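Local coordinates for protein aldo-keto reductase family 1 member C1 (Caenorhabditis elegans, PDB 1QWK) that probably reduces aldehydes and ketones with NADPH, as an aldose reductase-like member of the aldo-keto reductase family, at residues Y43-T48 with E75-T80. Sequence-based numbering, arbitrary orientation.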
ATOM      1  N   TYR A  43       8.192   8.887  -9.596  1.00 20.17           N
ATOM      2  CA  TYR A  43       7.806   7.694  -8.836  1.00 18.72           C
ATOM      3  C   TYR A  43       8.602   6.501  -9.335  1.00 18.06           C
ATOM      4  O   TYR A  43       8.754   6.320 -10.540  1.00 18.90           O
ATOM      5  CB  TYR A  43       6.326   7.380  -9.035  1.00 17.50           C
ATOM      6  CG  TYR A  43       5.361   8.290  -8.320  1.00 19.20           C
ATOM      7  CD1 TYR A  43       4.667   7.846  -7.194  1.00 20.23           C
ATOM      8  CD2 TYR A  43       5.072   9.559  -8.813  1.00 17.97           C
ATOM      9  CE1 TYR A  43       3.701   8.638  -6.586  1.00 20.51           C
ATOM     10  CE2 TYR A  43       4.107  10.361  -8.208  1.00 20.18           C
ATOM     11  CZ  TYR A  43       3.422   9.892  -7.102  1.00 20.77           C
ATOM     12  OH  TYR A  43       2.429  10.658  -6.534  1.00 22.32           O
ATOM     13  N   ARG A  44       9.082   5.672  -8.416  1.00 16.81           N
ATOM     14  CA  ARG A  44       9.851   4.503  -8.808  1.00 17.94           C
ATOM     15  C   ARG A  44       9.287   3.211  -8.230  1.00 17.70           C
ATOM     16  O   ARG A  44       9.917   2.160  -8.306  1.00 19.93           O
ATOM     17  CB  ARG A  44      11.323   4.687  -8.420  1.00 18.55           C
ATOM     18  CG  ARG A  44      12.025   5.753  -9.259  1.00 18.45           C
ATOM     19  CD  ARG A  44      12.175   5.286 -10.708  1.00 21.83           C
ATOM     20  NE  ARG A  44      12.806   6.292 -11.566  1.00 23.54           N
ATOM     21  CZ  ARG A  44      12.156   7.278 -12.177  1.00 24.23           C
ATOM     22  NH1 ARG A  44      10.842   7.404 -12.033  1.00 23.32           N
ATOM     23  NH2 ARG A  44      12.823   8.134 -12.939  1.00 25.65           N
ATOM     24  N   LEU A  45       8.098   3.293  -7.645  1.00 16.37           N
ATOM     25  CA  LEU A  45       7.440   2.102  -7.107  1.00 16.41           C
ATOM     26  C   LEU A  45       5.987   2.083  -7.574  1.00 16.03           C
ATOM     27  O   LEU A  45       5.295   3.102  -7.534  1.00 16.44           O
ATOM     28  CB  LEU A  45       7.500   2.074  -5.568  1.00 16.21           C
ATOM     29  CG  LEU A  45       6.889   0.832  -4.893  1.00 17.71           C
ATOM     30  CD1 LEU A  45       7.569   0.552  -3.555  1.00 18.97           C
ATOM     31  CD2 LEU A  45       5.390   1.048  -4.692  1.00 20.85           C
ATOM     32  N   ILE A  46       5.552   0.917  -8.039  1.00 15.84           N
ATOM     33  CA  ILE A  46       4.182   0.704  -8.494  1.00 17.99           C
ATOM     34  C   ILE A  46       3.619  -0.443  -7.661  1.00 17.00           C
ATOM     35  O   ILE A  46       4.208  -1.525  -7.604  1.00 17.45           O
ATOM     36  CB  ILE A  46       4.114   0.296  -9.992  1.00 18.10           C
ATOM     37  CG1 ILE A  46       4.777   1.371 -10.867  1.00 21.62           C
ATOM     38  CG2 ILE A  46       2.658   0.093 -10.410  1.00 19.23           C
ATOM     39  CD1 ILE A  46       4.236   2.774 -10.656  1.00 24.09           C
ATOM     40  N   ASP A  47       2.486  -0.201  -7.011  1.00 17.72           N
ATOM     41  CA  ASP A  47       1.850  -1.203  -6.161  1.00 18.28           C
ATOM     42  C   ASP A  47       0.567  -1.716  -6.799  1.00 16.72           C
ATOM     43  O   ASP A  47      -0.332  -0.937  -7.111  1.00 18.53           O
ATOM     44  CB  ASP A  47       1.519  -0.595  -4.795  1.00 20.69           C
ATOM     45  CG  ASP A  47       0.967  -1.615  -3.827  1.00 21.53           C
ATOM     46  OD1 ASP A  47       1.771  -2.248  -3.101  1.00 23.26           O
ATOM     47  OD2 ASP A  47      -0.267  -1.806  -3.800  1.00 23.43           O
ATOM     48  N   THR A  48       0.487  -3.026  -6.990  1.00 18.02           N
ATOM     49  CA  THR A  48      -0.687  -3.631  -7.591  1.00 18.78           C
ATOM     50  C   THR A  48      -1.088  -4.887  -6.824  1.00 18.93           C
ATOM     51  O   THR A  48      -0.548  -5.171  -5.749  1.00 17.78           O
ATOM     52  CB  THR A  48      -0.421  -3.971  -9.079  1.00 20.66           C
ATOM     53  OG1 THR A  48      -1.637  -4.401  -9.701  1.00 24.41           O
ATOM     54  CG2 THR A  48       0.627  -5.060  -9.201  1.00 23.48           C
ATOM     55  N   GLU A  75      15.497  -0.014 -12.229  1.00 27.17           N
ATOM     56  CA  GLU A  75      15.178   1.253 -11.576  1.00 26.20           C
ATOM     57  C   GLU A  75      13.765   1.295 -11.010  1.00 25.06           C
ATOM     58  O   GLU A  75      13.419   2.210 -10.265  1.00 25.33           O
ATOM     59  CB  GLU A  75      15.344   2.412 -12.560  1.00 26.91           C
ATOM     60  CG  GLU A  75      16.766   2.652 -13.015  1.00 30.65           C
ATOM     61  CD  GLU A  75      16.857   3.776 -14.025  1.00 33.28           C
ATOM     62  OE1 GLU A  75      16.281   3.635 -15.125  1.00 33.19           O
ATOM     63  OE2 GLU A  75      17.499   4.802 -13.718  1.00 37.87           O
ATOM     64  N   LEU A  76      12.951   0.311 -11.375  1.00 23.09           N
ATOM     65  CA  LEU A  76      11.572   0.249 -10.909  1.00 21.65           C
ATOM     66  C   LEU A  76      11.366  -0.821  -9.847  1.00 21.42           C
ATOM     67  O   LEU A  76      11.950  -1.901  -9.917  1.00 22.44           O
ATOM     68  CB  LEU A  76      10.626  -0.021 -12.080  1.00 22.21           C
ATOM     69  CG  LEU A  76      10.462   1.076 -13.131  1.00 23.58           C
ATOM     70  CD1 LEU A  76       9.532   0.576 -14.235  1.00 25.99           C
ATOM     71  CD2 LEU A  76       9.889   2.336 -12.494  1.00 24.88           C
ATOM     72  N   PHE A  77      10.536  -0.502  -8.860  1.00 19.65           N
ATOM     73  CA  PHE A  77      10.215  -1.425  -7.780  1.00 17.69           C
ATOM     74  C   PHE A  77       8.750  -1.791  -7.980  1.00 17.15           C
ATOM     75  O   PHE A  77       7.867  -0.934  -7.876  1.00 15.40           O
ATOM     76  CB  PHE A  77      10.405  -0.744  -6.417  1.00 16.68           C
ATOM     77  CG  PHE A  77      10.376  -1.695  -5.246  1.00 16.86           C
ATOM     78  CD1 PHE A  77      11.561  -2.091  -4.624  1.00 17.03           C
ATOM     79  CD2 PHE A  77       9.166  -2.208  -4.779  1.00 17.05           C
ATOM     80  CE1 PHE A  77      11.547  -2.976  -3.546  1.00 16.55           C
ATOM     81  CE2 PHE A  77       9.134  -3.093  -3.703  1.00 16.98           C
ATOM     82  CZ  PHE A  77      10.329  -3.486  -3.084  1.00 17.05           C
ATOM     83  N   ILE A  78       8.492  -3.060  -8.283  1.00 17.03           N
ATOM     84  CA  ILE A  78       7.129  -3.532  -8.516  1.00 18.10           C
ATOM     85  C   ILE A  78       6.648  -4.433  -7.379  1.00 17.24           C
ATOM     86  O   ILE A  78       7.297  -5.423  -7.046  1.00 18.19           O
ATOM     87  CB  ILE A  78       7.034  -4.335  -9.839  1.00 19.12           C
ATOM     88  CG1 ILE A  78       7.565  -3.490 -11.008  1.00 19.68           C
ATOM     89  CG2 ILE A  78       5.594  -4.786 -10.077  1.00 20.57           C
ATOM     90  CD1 ILE A  78       6.871  -2.157 -11.190  1.00 21.38           C
ATOM     91  N   THR A  79       5.508  -4.075  -6.797  1.00 16.94           N
ATOM     92  CA  THR A  79       4.907  -4.838  -5.705  1.00 17.10           C
ATOM     93  C   THR A  79       3.570  -5.414  -6.148  1.00 15.79           C
ATOM     94  O   THR A  79       2.777  -4.712  -6.758  1.00 16.80           O
ATOM     95  CB  THR A  79       4.577  -3.939  -4.481  1.00 17.42           C
ATOM     96  OG1 THR A  79       5.775  -3.375  -3.954  1.00 17.68           O
ATOM     97  CG2 THR A  79       3.860  -4.749  -3.390  1.00 18.35           C
ATOM     98  N   THR A  80       3.326  -6.690  -5.873  1.00 15.85           N
ATOM     99  CA  THR A  80       2.023  -7.242  -6.177  1.00 17.07           C
ATOM    100  C   THR A  80       1.616  -8.114  -5.001  1.00 16.23           C
ATOM    101  O   THR A  80       2.431  -8.398  -4.115  1.00 15.35           O
ATOM    102  CB  THR A  80       1.960  -8.022  -7.516  1.00 18.24           C
ATOM    103  OG1 THR A  80       0.581  -8.206  -7.868  1.00 19.68           O
ATOM    104  CG2 THR A  80       2.625  -9.381  -7.404  1.00 19.97           C
TER
HETATM  105  O   HOH W   1      15.649   5.939 -11.417  1.00 34.52           O
HETATM  106  O   HOH W   2       4.555  -1.776  -2.116  1.00 18.52           O
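Strands 45-47 and 77-82 of the aldo-keto reductase TIM barrel pair in parallel here, and helix 55-68 makes the beta-alpha-beta crossover between them. Four backbone hydrogen bonds join 43-48 to 75-80. F77 N donates to R44 O (2.8 Å), I46 N to F77 O, T79 N to I46 O and T48 N to T79 O. L45 and F77 run alongside each other on one face of the sheet, with L45 CD1 3.4 Å from F77 CD2. On the other face I78 CD1 meets I46 CB at 3.9 Å. D47 OD1 touches T79 CG2, and one water bridges OD1 to T79 OG1. The R44 chain turns about its CB-CG bond (chi2 -68°), which brings CD 3.3 Å from E75 O. Its NE bonds a water that makes a weak bond to E75 OE2, while NH1 bonds Y43 O and V39 O. E75 OE1 is held by K72 N. Replacing R44 with alanine removes the guanidinium, which would probably leave Y43 O and V39 O without this donor and the water without its NE partner. D47 OD2 forms a salt bridge with K81, predicted to lower the pKa of Y52, the probable proton donor. I46 packs against I58 and I78 against I62 of helix 55-68, L45 and F77 meet strand 15-17, and strands 21-22 and 110-113 flank the pair.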